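Local coordinates for protein Lon211 (Mycobacterium tuberculosis, PDB 6VBK) that forms the N-terminal domain of an ATP-dependent Lon protease and probably helps to recognise the protein substrates that the enzyme degrades, at residues B[140-145]-B[204-209]; B[15-20]-B[38-43]; B[27-32]-B[175-180]; B[134-139]-B[166-171]; B[103-108]-B[187-192]. One frame throughout, in Å; residues are numbered along the deposited sequence.

Interaction 1: B[140-145]-B[204-209]; sequences KEYKGL and GWTRDH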
# COMPACT_ATOMS: atom_id res chain seq x y z
N LYS B 140 -32.47 1.95 8.64
CA LYS B 140 -33.81 2.37 9.06
C LYS B 140 -34.35 1.48 10.17
O LYS B 140 -34.96 1.97 11.12
CB LYS B 140 -34.75 2.36 7.85
CG LYS B 140 -36.11 2.99 8.11
CD LYS B 140 -36.99 2.89 6.88
CE LYS B 140 -38.21 3.79 6.99
NZ LYS B 140 -39.05 3.72 5.76
N GLU B 141 -34.13 0.17 10.05
CA GLU B 141 -34.56 -0.75 11.11
C GLU B 141 -33.76 -0.54 12.38
O GLU B 141 -34.32 -0.57 13.49
CB GLU B 141 -34.44 -2.19 10.63
CG GLU B 141 -34.55 -3.23 11.73
CD GLU B 141 -34.59 -4.65 11.21
OE1 GLU B 141 -34.89 -4.83 10.01
OE2 GLU B 141 -34.33 -5.58 11.99
N TYR B 142 -32.45 -0.31 12.26
CA TYR B 142 -31.61 -0.15 13.44
C TYR B 142 -31.92 1.13 14.20
O TYR B 142 -31.76 1.18 15.42
CB TYR B 142 -30.14 -0.19 13.05
CG TYR B 142 -29.20 0.04 14.21
CD1 TYR B 142 -29.23 -0.80 15.32
CD2 TYR B 142 -28.29 1.08 14.20
CE1 TYR B 142 -28.37 -0.59 16.39
CE2 TYR B 142 -27.43 1.29 15.26
CZ TYR B 142 -27.48 0.46 16.35
OH TYR B 142 -26.62 0.66 17.41
N LYS B 143 -32.36 2.18 13.49
CA LYS B 143 -32.69 3.43 14.17
C LYS B 143 -33.86 3.25 15.13
O LYS B 143 -33.86 3.81 16.23
CB LYS B 143 -33.00 4.52 13.14
CG LYS B 143 -31.78 5.08 12.44
CD LYS B 143 -32.16 6.15 11.44
CE LYS B 143 -30.93 6.70 10.74
NZ LYS B 143 -31.28 7.73 9.72
N GLY B 144 -34.86 2.46 14.73
CA GLY B 144 -35.99 2.22 15.61
C GLY B 144 -35.60 1.48 16.88
O GLY B 144 -36.19 1.70 17.94
N LEU B 145 -34.61 0.59 16.78
CA LEU B 145 -34.17 -0.15 17.96
C LEU B 145 -33.41 0.74 18.93
O LEU B 145 -33.69 0.75 20.13
CB LEU B 145 -33.30 -1.34 17.53
CG LEU B 145 -33.88 -2.27 16.46
CD1 LEU B 145 -32.91 -3.40 16.15
CD2 LEU B 145 -35.23 -2.81 16.90
N GLY B 204 -29.03 -7.44 15.81
CA GLY B 204 -29.30 -8.61 16.63
C GLY B 204 -28.94 -8.41 18.08
O GLY B 204 -29.68 -8.83 18.98
N TRP B 205 -27.79 -7.78 18.35
CA TRP B 205 -27.39 -7.51 19.72
C TRP B 205 -28.32 -6.51 20.40
O TRP B 205 -28.57 -6.62 21.61
CB TRP B 205 -25.95 -7.00 19.77
CG TRP B 205 -24.96 -7.92 19.12
CD1 TRP B 205 -25.11 -9.25 18.88
CD2 TRP B 205 -23.67 -7.56 18.60
NE1 TRP B 205 -23.99 -9.75 18.26
CE2 TRP B 205 -23.09 -8.74 18.08
CE3 TRP B 205 -22.94 -6.37 18.54
CZ2 TRP B 205 -21.83 -8.75 17.50
CZ3 TRP B 205 -21.69 -6.38 17.96
CH2 TRP B 205 -21.14 -7.57 17.45
N THR B 206 -28.84 -5.54 19.64
CA THR B 206 -29.74 -4.55 20.22
C THR B 206 -31.08 -5.17 20.57
O THR B 206 -31.67 -4.85 21.62
CB THR B 206 -29.92 -3.38 19.26
OG1 THR B 206 -28.65 -2.97 18.75
CG2 THR B 206 -30.58 -2.21 19.97
N ARG B 207 -31.60 -6.04 19.71
CA ARG B 207 -32.87 -6.70 19.98
C ARG B 207 -32.77 -7.60 21.20
O ARG B 207 -33.67 -7.61 22.05
CB ARG B 207 -33.31 -7.51 18.76
CG ARG B 207 -34.76 -7.94 18.77
CD ARG B 207 -35.57 -7.13 17.78
NE ARG B 207 -34.92 -7.08 16.47
CZ ARG B 207 -35.44 -6.51 15.39
NH1 ARG B 207 -36.63 -5.93 15.45
NH2 ARG B 207 -34.77 -6.52 14.24
N ASP B 208 -31.68 -8.35 21.32
CA ASP B 208 -31.51 -9.26 22.45
C ASP B 208 -31.18 -8.54 23.75
O ASP B 208 -31.11 -9.19 24.80
CB ASP B 208 -30.43 -10.29 22.14
CG ASP B 208 -30.82 -11.22 21.01
OD1 ASP B 208 -31.99 -11.16 20.56
OD2 ASP B 208 -29.97 -12.01 20.56
N HIS B 209 -30.97 -7.23 23.71
CA HIS B 209 -30.88 -6.43 24.92
C HIS B 209 -32.17 -5.69 25.24
O HIS B 209 -32.44 -5.41 26.41
CB HIS B 209 -29.74 -5.41 24.81
CG HIS B 209 -29.49 -4.65 26.08
ND1 HIS B 209 -30.20 -3.52 26.42
CD2 HIS B 209 -28.61 -4.86 27.09
CE1 HIS B 209 -29.77 -3.07 27.59
NE2 HIS B 209 -28.81 -3.86 28.01
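T206 OG1 sits between its own helix and an aromatic edge: it is hydrogen-bonded to V202 O, one turn earlier in helix 195-207, and lies in the plane of the Y142 ring, 3.4 Å from Y142 CE1. Y142 carries its CG anti to the backbone N (chi1 177°), which brings the ring across the threonine at about a right angle. The other branch of T206 is apolar, its CG2 meeting L145 CB at 3.8 Å. Here the backbones come nearest, with L145 CA 6.6 Å from T206 CA. Farther out, the chain of R207 bends at chi2 and chi3 and carries its guanidinium beside the leucine. L145 CD2 covers one face of that group toward its rim, 3.7 Å from R207 NH1. The extended E141 comes instead to the guanidinium edge, where E141 OE2 forms a salt bridge with R207 NH2. The modelled 2.5 Å between those two atoms is very short, so its exact length is doubtful. Carboxylate and guanidinium are turned 66° apart, and one oxygen does the work. The contact joins helices 133-153 and 195-207 in the helical part of this LON domain. Its chemistry is layered: a buried hydroxyl is satisfied locally, a leucine fills the middle, and an exposed ion pair, probably weakened by water, closes the outside.

Interaction 2: B[15-20]-B[38-43]; sequences PVLPLE and GEVRAA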
# COMPACT_ATOMS: atom_id res chain seq x y z
N PRO B 15 1.93 5.09 15.32
CA PRO B 15 2.23 4.59 16.66
C PRO B 15 0.98 3.99 17.30
O PRO B 15 -0.13 4.51 17.15
CB PRO B 15 2.70 5.84 17.41
CG PRO B 15 1.97 6.95 16.74
CD PRO B 15 1.82 6.56 15.29
N VAL B 16 1.17 2.89 18.02
CA VAL B 16 0.06 2.17 18.62
C VAL B 16 -0.28 2.81 19.97
O VAL B 16 0.57 2.87 20.87
CB VAL B 16 0.39 0.68 18.79
CG1 VAL B 16 -0.70 -0.01 19.60
CG2 VAL B 16 0.54 0.02 17.43
N LEU B 17 -1.52 3.28 20.08
CA LEU B 17 -2.01 3.83 21.37
C LEU B 17 -2.96 2.77 21.94
O LEU B 17 -4.10 2.70 21.48
CB LEU B 17 -2.72 5.17 21.14
CG LEU B 17 -2.84 6.06 22.37
CD1 LEU B 17 -3.09 7.50 21.97
CD2 LEU B 17 -3.94 5.56 23.29
N PRO B 18 -2.49 1.90 22.85
CA PRO B 18 -3.33 0.83 23.39
C PRO B 18 -4.46 1.31 24.31
O PRO B 18 -4.23 2.21 25.09
CB PRO B 18 -2.33 -0.01 24.20
CG PRO B 18 -1.28 0.98 24.62
CD PRO B 18 -1.15 1.91 23.44
N LEU B 19 -5.63 0.69 24.17
CA LEU B 19 -6.82 1.01 25.00
C LEU B 19 -7.13 -0.22 25.86
O LEU B 19 -7.62 -1.22 25.31
CB LEU B 19 -7.99 1.34 24.07
CG LEU B 19 -7.72 2.42 23.03
CD1 LEU B 19 -8.91 2.58 22.09
CD2 LEU B 19 -7.39 3.74 23.69
N GLU B 20 -6.82 -0.15 27.16
CA GLU B 20 -7.07 -1.29 28.08
C GLU B 20 -8.58 -1.57 28.13
O GLU B 20 -8.97 -2.75 28.04
CB GLU B 20 -6.60 -0.93 29.49
CG GLU B 20 -5.13 -0.53 29.56
CD GLU B 20 -4.18 -1.64 30.00
OE1 GLU B 20 -4.25 -2.74 29.42
OE2 GLU B 20 -3.39 -1.39 30.93
N GLY B 38 2.45 5.95 30.86
CA GLY B 38 3.58 6.20 29.98
C GLY B 38 3.34 5.73 28.56
O GLY B 38 3.80 6.36 27.61
N GLU B 39 2.62 4.61 28.40
CA GLU B 39 2.39 4.07 27.06
C GLU B 39 1.55 5.01 26.21
O GLU B 39 1.86 5.24 25.03
CB GLU B 39 1.72 2.70 27.17
CG GLU B 39 2.59 1.62 27.78
CD GLU B 39 1.86 0.30 27.93
OE1 GLU B 39 0.63 0.27 27.74
OE2 GLU B 39 2.52 -0.72 28.24
N VAL B 40 0.49 5.58 26.78
CA VAL B 40 -0.40 6.44 26.01
C VAL B 40 0.30 7.76 25.67
O VAL B 40 0.21 8.24 24.53
CB VAL B 40 -1.72 6.68 26.77
CG1 VAL B 40 -2.61 7.63 25.99
CG2 VAL B 40 -2.43 5.36 27.00
N ARG B 41 1.01 8.34 26.63
CA ARG B 41 1.69 9.61 26.38
C ARG B 41 2.85 9.44 25.41
O ARG B 41 3.16 10.36 24.65
CB ARG B 41 2.18 10.22 27.69
CG ARG B 41 2.60 11.68 27.58
CD ARG B 41 3.24 12.18 28.86
NE ARG B 41 2.32 12.16 29.99
CZ ARG B 41 1.58 13.20 30.38
NH1 ARG B 41 1.65 14.35 29.72
NH2 ARG B 41 0.77 13.09 31.42
N ALA B 42 3.50 8.27 25.42
CA ALA B 42 4.60 8.03 24.48
C ALA B 42 4.08 7.90 23.05
O ALA B 42 4.74 8.32 22.10
CB ALA B 42 5.38 6.79 24.88
N ALA B 43 2.89 7.31 22.89
CA ALA B 43 2.30 7.20 21.56
C ALA B 43 1.95 8.57 20.99
O ALA B 43 2.15 8.83 19.80
CB ALA B 43 1.06 6.31 21.60
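L17 holds CG anti to its backbone N (chi1 -160°) and V40 does the same with CG1 (chi1 177°), and these two settings bring the branched ends together. The contact lays helix 38-50 against strand 9-19 of the sheet in the LON domain, which belongs to the PUA clan. Over these segments, strand and helix run roughly antiparallel, at 148°, with their axes 7.5 Å apart at the closest. L17 CD2 is 3.7 Å from V40 CG1 and also touches V40 CG2, so it rests against both valine methyls. One turn later A43 points its CB at the strand backbone, 3.6 Å from V16 O and close to L17 CA and CB. The small methyl permits the tight approach of L17 CA and A43 CA, 5.5 Å apart. No hydrogen bond crosses between the segments: the strand's backbone groups pair within the sheet, with L67 and V69 of strand 65-70 and with L119. P15 sets its ring against the helix backbone, CG 3.6 Å from A43 O. At the exposed margin, E39 reaches out as an extended chain and crosses P18 at about a right angle; its OE1, which forms a salt bridge with R71 NH1, lies 3.7 Å from P18 CG.

Interaction 3: B[27-32]-B[175-180]; sequences GMVVPL and SGYAPY
A Met-aromatic contact ties the residue just before strand 29-33 to the 3-10 turn at residues 175-177, with M28 supplying the thioether and Y177 the ring. The methyl M28 CE stands 3.9 Å from the ring centroid and only 2° off the normal, a CH-pi contact over the centre of the face. M28 SD is above the same face at a greater distance, 4.8 Å from the centroid. The bend at chi3 (59°) folds the methyl back over the ring, while farther up the chain M28 CG packs 3.6 Å from Y177 CE2. G176 has no side chain, and M28 SD approaches its CA to 3.6 Å; the methyl lies equally close to the G176 carbonyl carbon. The strand belongs to the sheet of the PUA-like LON fold, where it pairs with strand 96-112 through backbone bonds such as V30 with V100, whereas the turn lies among the C-terminal helices; the contact therefore bridges the two parts of the domain. At the far end of the ring, Y177 OH donates to V29 O over 2.7 Å. The hydroxyl approaches from above the carbonyl plane, 37° out of it, although V29 O itself lies at the ring edge, near the plane of the tyrosine. V29 CG1 touches the same hydroxyl at 3.6 Å, and V30 CG1 approaches Y177 CE1 more loosely, at 4.2 Å. G176 O also accepts a hydrogen bond from K186 NZ, of helix 183-191.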
# COMPACT_ATOMS: atom_id res chain seq x y z
N GLY B 27 -15.72 7.84 13.68
CA GLY B 27 -16.81 8.75 13.94
C GLY B 27 -16.99 9.14 15.39
O GLY B 27 -17.79 10.03 15.68
N MET B 28 -16.27 8.50 16.31
CA MET B 28 -16.38 8.81 17.73
C MET B 28 -15.30 9.81 18.14
O MET B 28 -14.23 9.90 17.53
CB MET B 28 -16.25 7.54 18.58
CG MET B 28 -17.37 6.53 18.38
SD MET B 28 -17.07 4.98 19.26
CE MET B 28 -16.93 5.55 20.95
N VAL B 29 -15.59 10.57 19.20
CA VAL B 29 -14.64 11.49 19.79
C VAL B 29 -14.67 11.27 21.30
O VAL B 29 -15.74 11.33 21.92
CB VAL B 29 -14.94 12.96 19.43
CG1 VAL B 29 -16.40 13.30 19.66
CG2 VAL B 29 -14.03 13.90 20.21
N VAL B 30 -13.51 10.99 21.88
CA VAL B 30 -13.42 10.58 23.28
C VAL B 30 -12.20 11.23 23.92
O VAL B 30 -11.26 11.64 23.24
CB VAL B 30 -13.34 9.05 23.43
CG1 VAL B 30 -14.65 8.39 23.02
CG2 VAL B 30 -12.17 8.50 22.62
N PRO B 31 -12.21 11.34 25.25
CA PRO B 31 -11.02 11.83 25.95
C PRO B 31 -10.04 10.71 26.25
O PRO B 31 -10.38 9.53 26.26
CB PRO B 31 -11.61 12.40 27.25
CG PRO B 31 -12.77 11.52 27.52
CD PRO B 31 -13.35 11.17 26.16
N LEU B 32 -8.79 11.11 26.49
CA LEU B 32 -7.71 10.19 26.81
C LEU B 32 -7.03 10.66 28.08
O LEU B 32 -6.48 11.77 28.11
CB LEU B 32 -6.71 10.09 25.66
CG LEU B 32 -7.25 9.55 24.33
CD1 LEU B 32 -6.15 9.55 23.28
CD2 LEU B 32 -7.82 8.16 24.51
N SER B 175 -22.48 2.94 18.05
CA SER B 175 -22.71 1.99 19.14
C SER B 175 -21.54 1.89 20.10
O SER B 175 -21.70 1.31 21.18
CB SER B 175 -23.03 0.61 18.56
OG SER B 175 -21.99 0.16 17.71
N GLY B 176 -20.38 2.44 19.75
CA GLY B 176 -19.25 2.46 20.66
C GLY B 176 -19.50 3.26 21.92
O GLY B 176 -18.81 3.06 22.92
N TYR B 177 -20.47 4.18 21.89
CA TYR B 177 -20.86 4.93 23.08
C TYR B 177 -21.84 4.17 23.96
O TYR B 177 -22.10 4.61 25.08
CB TYR B 177 -21.48 6.27 22.69
CG TYR B 177 -20.50 7.30 22.17
CD1 TYR B 177 -19.63 7.96 23.03
CD2 TYR B 177 -20.47 7.64 20.82
CE1 TYR B 177 -18.75 8.91 22.56
CE2 TYR B 177 -19.59 8.59 20.34
CZ TYR B 177 -18.73 9.22 21.22
OH TYR B 177 -17.85 10.17 20.75
N ALA B 178 -22.38 3.05 23.48
CA ALA B 178 -23.44 2.36 24.20
C ALA B 178 -22.88 1.61 25.39
O ALA B 178 -21.98 0.77 25.21
CB ALA B 178 -24.17 1.41 23.26
N PRO B 179 -23.35 1.87 26.61
CA PRO B 179 -22.90 1.06 27.75
C PRO B 179 -23.43 -0.36 27.71
O PRO B 179 -22.81 -1.26 28.31
CB PRO B 179 -23.43 1.83 28.96
CG PRO B 179 -24.61 2.58 28.44
CD PRO B 179 -24.29 2.93 27.02
N TYR B 180 -24.54 -0.61 27.03
CA TYR B 180 -25.15 -1.93 27.01
C TYR B 180 -24.46 -2.90 26.06
O TYR B 180 -24.96 -4.01 25.86
CB TYR B 180 -26.64 -1.82 26.65
CG TYR B 180 -26.93 -1.06 25.38
CD1 TYR B 180 -26.90 -1.69 24.14
CD2 TYR B 180 -27.26 0.29 25.41
CE1 TYR B 180 -27.17 -1.00 22.98
CE2 TYR B 180 -27.53 0.99 24.25
CZ TYR B 180 -27.49 0.34 23.04
OH TYR B 180 -27.76 1.03 21.88

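Interaction 4: B[134-139]-B[166-171]; sequences RAQELA and DDPSTL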
# COMPACT_ATOMS: atom_id res chain seq x y z
N ARG B 134 -29.59 -2.41 0.45
CA ARG B 134 -29.94 -3.20 1.62
C ARG B 134 -29.38 -2.57 2.90
O ARG B 134 -30.03 -2.64 3.95
CB ARG B 134 -29.42 -4.63 1.46
CG ARG B 134 -29.81 -5.59 2.58
CD ARG B 134 -28.60 -6.03 3.38
NE ARG B 134 -28.86 -7.23 4.17
CZ ARG B 134 -28.65 -8.47 3.73
NH1 ARG B 134 -28.18 -8.68 2.51
NH2 ARG B 134 -28.92 -9.51 4.52
N ALA B 135 -28.21 -1.95 2.82
CA ALA B 135 -27.65 -1.27 3.99
C ALA B 135 -28.53 -0.12 4.44
O ALA B 135 -28.59 0.18 5.64
CB ALA B 135 -26.24 -0.77 3.69
N GLN B 136 -29.22 0.53 3.50
CA GLN B 136 -30.15 1.60 3.87
C GLN B 136 -31.32 1.05 4.67
O GLN B 136 -31.79 1.70 5.62
CB GLN B 136 -30.65 2.32 2.61
CG GLN B 136 -29.55 2.89 1.73
CD GLN B 136 -29.02 4.22 2.22
OE1 GLN B 136 -28.12 4.27 3.07
NE2 GLN B 136 -29.56 5.31 1.69
N GLU B 137 -31.82 -0.13 4.31
CA GLU B 137 -32.92 -0.74 5.06
C GLU B 137 -32.46 -1.23 6.43
O GLU B 137 -33.24 -1.21 7.38
CB GLU B 137 -33.53 -1.90 4.27
CG GLU B 137 -34.38 -1.47 3.08
CD GLU B 137 -33.65 -1.61 1.75
OE1 GLU B 137 -33.54 -0.61 1.02
OE2 GLU B 137 -33.19 -2.73 1.45
N LEU B 138 -31.21 -1.67 6.54
CA LEU B 138 -30.67 -2.05 7.85
C LEU B 138 -30.57 -0.84 8.76
O LEU B 138 -30.81 -0.94 9.97
CB LEU B 138 -29.31 -2.71 7.68
CG LEU B 138 -29.22 -3.91 6.74
CD1 LEU B 138 -27.77 -4.31 6.52
CD2 LEU B 138 -30.01 -5.08 7.31
N ALA B 139 -30.21 0.32 8.20
CA ALA B 139 -30.09 1.53 9.01
C ALA B 139 -31.45 2.01 9.50
O ALA B 139 -31.58 2.42 10.66
CB ALA B 139 -29.40 2.63 8.20
N ASP B 166 -27.48 9.92 8.33
CA ASP B 166 -27.81 9.37 7.02
C ASP B 166 -26.91 8.20 6.66
O ASP B 166 -27.37 7.23 6.03
CB ASP B 166 -27.70 10.47 5.96
CG ASP B 166 -28.53 11.69 6.29
OD1 ASP B 166 -29.77 11.60 6.24
OD2 ASP B 166 -27.94 12.74 6.61
N ASP B 167 -25.64 8.25 7.05
CA ASP B 167 -24.69 7.22 6.66
C ASP B 167 -24.84 6.00 7.55
O ASP B 167 -24.68 6.10 8.78
CB ASP B 167 -23.27 7.76 6.75
CG ASP B 167 -22.24 6.77 6.25
OD1 ASP B 167 -22.32 6.39 5.06
OD2 ASP B 167 -21.36 6.37 7.04
N PRO B 168 -25.16 4.82 7.00
CA PRO B 168 -25.32 3.63 7.84
C PRO B 168 -24.05 3.21 8.56
O PRO B 168 -24.13 2.62 9.65
CB PRO B 168 -25.78 2.56 6.84
CG PRO B 168 -26.34 3.32 5.69
CD PRO B 168 -25.51 4.56 5.59
N SER B 169 -22.88 3.50 7.99
CA SER B 169 -21.63 3.13 8.65
C SER B 169 -21.42 3.96 9.91
O SER B 169 -21.06 3.42 10.97
CB SER B 169 -20.46 3.30 7.69
OG SER B 169 -19.24 2.88 8.29
N THR B 170 -21.65 5.27 9.82
CA THR B 170 -21.53 6.13 11.00
C THR B 170 -22.57 5.75 12.05
O THR B 170 -22.28 5.79 13.26
CB THR B 170 -21.68 7.59 10.59
OG1 THR B 170 -20.74 7.90 9.56
CG2 THR B 170 -21.44 8.51 11.79
N LEU B 171 -23.77 5.39 11.61
CA LEU B 171 -24.82 4.98 12.55
C LEU B 171 -24.41 3.72 13.31
O LEU B 171 -24.64 3.63 14.52
CB LEU B 171 -26.13 4.75 11.80
CG LEU B 171 -27.28 4.11 12.58
CD1 LEU B 171 -27.75 5.04 13.69
CD2 LEU B 171 -28.42 3.75 11.65
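P168 meets helix 133-153 with successive atoms of its ring. Its CB rests against a methyl, 3.9 Å from A139 CB, and is about equally far from the carbonyl A135 O. At the next atom an amide oxygen joins the carbonyl: P168 CG lies 3.3 Å from Q136 OE1 and has A135 O near it as well. P168 CD, last before the ring closes on the backbone nitrogen, remains beside the same amide oxygen, 3.6 Å from Q136 OE1. The glutamine starts out pointing away from the proline, and a bend at chi2 (-81°) swings its amide back to the ring. One turn on, L171 takes over the apolar side, its CD2 3.8 Å from A139 CB and 3.6 Å from A139 O. L171 holds CG anti to its backbone N (chi1 171°), which directs the branch to helix 133-153. P168 opens helix 168-173 directly after its N-cap, D167, whose OD2 accepts a capping bond from T170 N over 3.0 Å, met from above the carboxylate plane. The proline thus combines the first position of a helix with the join between two members of the C-terminal helical bundle, and L199 of helix 195-207 also touches it. No hydrogen bond crosses between the segments. The chemistry is therefore that of fit: methyls and a rigid ring fill the buried centre, while carbonyl and amide oxygens face ring carbons, contacts that probably add only slight electrostatic attraction.

Interaction 5: B[103-108]-B[187-192]; sequences VSRVRI and IEVLET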
# COMPACT_ATOMS: atom_id res chain seq x y z
N VAL B 103 -11.22 8.17 12.94
CA VAL B 103 -11.36 8.54 11.54
C VAL B 103 -11.79 7.34 10.69
O VAL B 103 -12.85 7.36 10.06
CB VAL B 103 -10.06 9.17 10.99
CG1 VAL B 103 -10.19 9.52 9.50
CG2 VAL B 103 -9.67 10.39 11.80
N SER B 104 -10.98 6.28 10.66
CA SER B 104 -11.24 5.16 9.77
C SER B 104 -10.62 3.88 10.33
O SER B 104 -9.80 3.91 11.25
CB SER B 104 -10.72 5.44 8.36
OG SER B 104 -9.33 5.75 8.39
N ARG B 105 -11.03 2.75 9.76
CA ARG B 105 -10.48 1.47 10.17
C ARG B 105 -9.16 1.20 9.46
O ARG B 105 -9.00 1.49 8.28
CB ARG B 105 -11.47 0.34 9.88
CG ARG B 105 -12.69 0.36 10.78
CD ARG B 105 -13.69 -0.72 10.42
NE ARG B 105 -14.65 -0.94 11.49
CZ ARG B 105 -15.73 -0.20 11.69
NH1 ARG B 105 -16.00 0.82 10.89
NH2 ARG B 105 -16.55 -0.48 12.70
N VAL B 106 -8.21 0.64 10.21
CA VAL B 106 -6.88 0.35 9.70
C VAL B 106 -6.56 -1.11 10.00
O VAL B 106 -6.59 -1.52 11.17
CB VAL B 106 -5.81 1.27 10.30
CG1 VAL B 106 -4.44 0.96 9.72
CG2 VAL B 106 -6.17 2.73 10.06
N ARG B 107 -6.27 -1.89 8.96
CA ARG B 107 -5.90 -3.29 9.14
C ARG B 107 -4.44 -3.37 9.58
O ARG B 107 -3.53 -3.00 8.83
CB ARG B 107 -6.12 -4.07 7.84
CG ARG B 107 -5.63 -5.51 7.90
CD ARG B 107 -6.43 -6.40 6.97
NE ARG B 107 -7.83 -6.48 7.36
CZ ARG B 107 -8.30 -7.33 8.27
NH1 ARG B 107 -7.48 -8.17 8.88
NH2 ARG B 107 -9.59 -7.33 8.57
N ILE B 108 -4.22 -3.87 10.79
CA ILE B 108 -2.88 -3.90 11.37
C ILE B 108 -2.06 -4.99 10.69
O ILE B 108 -2.46 -6.16 10.67
CB ILE B 108 -2.94 -4.11 12.89
CG1 ILE B 108 -3.61 -2.91 13.56
CG2 ILE B 108 -1.54 -4.34 13.45
CD1 ILE B 108 -3.67 -3.02 15.06
N ILE B 187 -15.17 -4.74 19.60
CA ILE B 187 -14.01 -5.09 18.79
C ILE B 187 -14.45 -5.75 17.49
O ILE B 187 -13.87 -5.52 16.43
CB ILE B 187 -13.05 -6.00 19.60
CG1 ILE B 187 -12.42 -5.21 20.75
CG2 ILE B 187 -11.97 -6.57 18.70
CD1 ILE B 187 -11.77 -6.08 21.80
N GLU B 188 -15.50 -6.58 17.56
CA GLU B 188 -16.04 -7.19 16.35
C GLU B 188 -16.66 -6.15 15.43
O GLU B 188 -16.60 -6.30 14.20
CB GLU B 188 -17.06 -8.27 16.70
CG GLU B 188 -17.42 -9.18 15.54
CD GLU B 188 -18.42 -10.25 15.91
OE1 GLU B 188 -18.96 -10.90 14.99
OE2 GLU B 188 -18.68 -10.44 17.12
N VAL B 189 -17.28 -5.11 15.99
CA VAL B 189 -17.73 -3.99 15.17
C VAL B 189 -16.53 -3.32 14.51
O VAL B 189 -16.57 -2.98 13.32
CB VAL B 189 -18.54 -2.99 16.02
CG1 VAL B 189 -19.03 -1.84 15.16
CG2 VAL B 189 -19.70 -3.69 16.70
N LEU B 190 -15.45 -3.13 15.26
CA LEU B 190 -14.22 -2.61 14.68
C LEU B 190 -13.63 -3.59 13.67
O LEU B 190 -12.92 -3.17 12.74
CB LEU B 190 -13.22 -2.31 15.79
CG LEU B 190 -11.85 -1.74 15.41
CD1 LEU B 190 -12.01 -0.46 14.60
CD2 LEU B 190 -11.02 -1.50 16.65
N GLU B 191 -13.99 -4.86 13.81
CA GLU B 191 -13.46 -5.95 12.94
C GLU B 191 -14.15 -6.03 11.58
O GLU B 191 -13.42 -6.18 10.58
CB GLU B 191 -13.62 -7.30 13.65
CG GLU B 191 -13.40 -8.48 12.72
CD GLU B 191 -14.05 -9.79 13.16
OE1 GLU B 191 -14.65 -10.46 12.30
OE2 GLU B 191 -13.95 -10.13 14.35
N THR B 192 -15.48 -5.90 11.50
CA THR B 192 -16.15 -6.10 10.19
C THR B 192 -16.27 -4.80 9.39
O THR B 192 -17.08 -3.94 9.78
CB THR B 192 -17.49 -6.83 10.36
OG1 THR B 192 -18.34 -6.06 11.22
CG2 THR B 192 -17.32 -8.24 10.90
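R105 grips the last turn of helix 183-191 through two nitrogens: R105 NH2 donates to V189 O over 2.6 Å and R105 NE to L190 O over 3.1 Å. An arginine from the sheet of the PUA-like LON fold thus serves carbonyls at the C-terminal end of a helix, where the dipole would probably favour its positive charge. Both donors stand above the carbonyl planes, by about 50°. L190 O lies nearly in the guanidinium plane, whereas V189 O is tilted 27° from it. The chain of R105 is extended from CG to NE, and this length spans the gap between strand 96-112 and the helix, whose axes over these segments pass 10.0 Å apart and nearly at right angles. R105 NH2 has a second partner in D173, which forms a salt bridge with it and probably offsets the nearby charge of R198. T192, the first residue to leave the helix, places its carbonyl oxygen over one face of the guanidinium, toward the rim. Packing completes the contact around these polar bonds. V189 CG1 is 3.7 Å from R105 NH2, and the side chains of L190 and R105 lie alongside each other, heading opposite ways, with L190 CD1 4.0 Å from R105 CG.

How the interactions relate
The five contacts run from the sheet to the helical bundle of one LON domain. Interaction 2 lies across the chain's centre from interactions 1 and 4, its centre about 33 Å and 32 Å from theirs; along the chain it closes before either opens. Interactions 1 and 4 share helix 133-153, lie about 12 Å apart between centres, and touch where Y142 and K143 meet L171. Interactions 3 and 5 use neighbouring strands, 29-33 and 96-112. W205 packing on V189 links interactions 1 and 5. Interaction 4 falls between the two segments of interactions 3 and 5, whereas 1, 3 and 5 alternate along the chain; contacts 3 and 5 join sheet to bundle, consistent with the two parts packing as one unit.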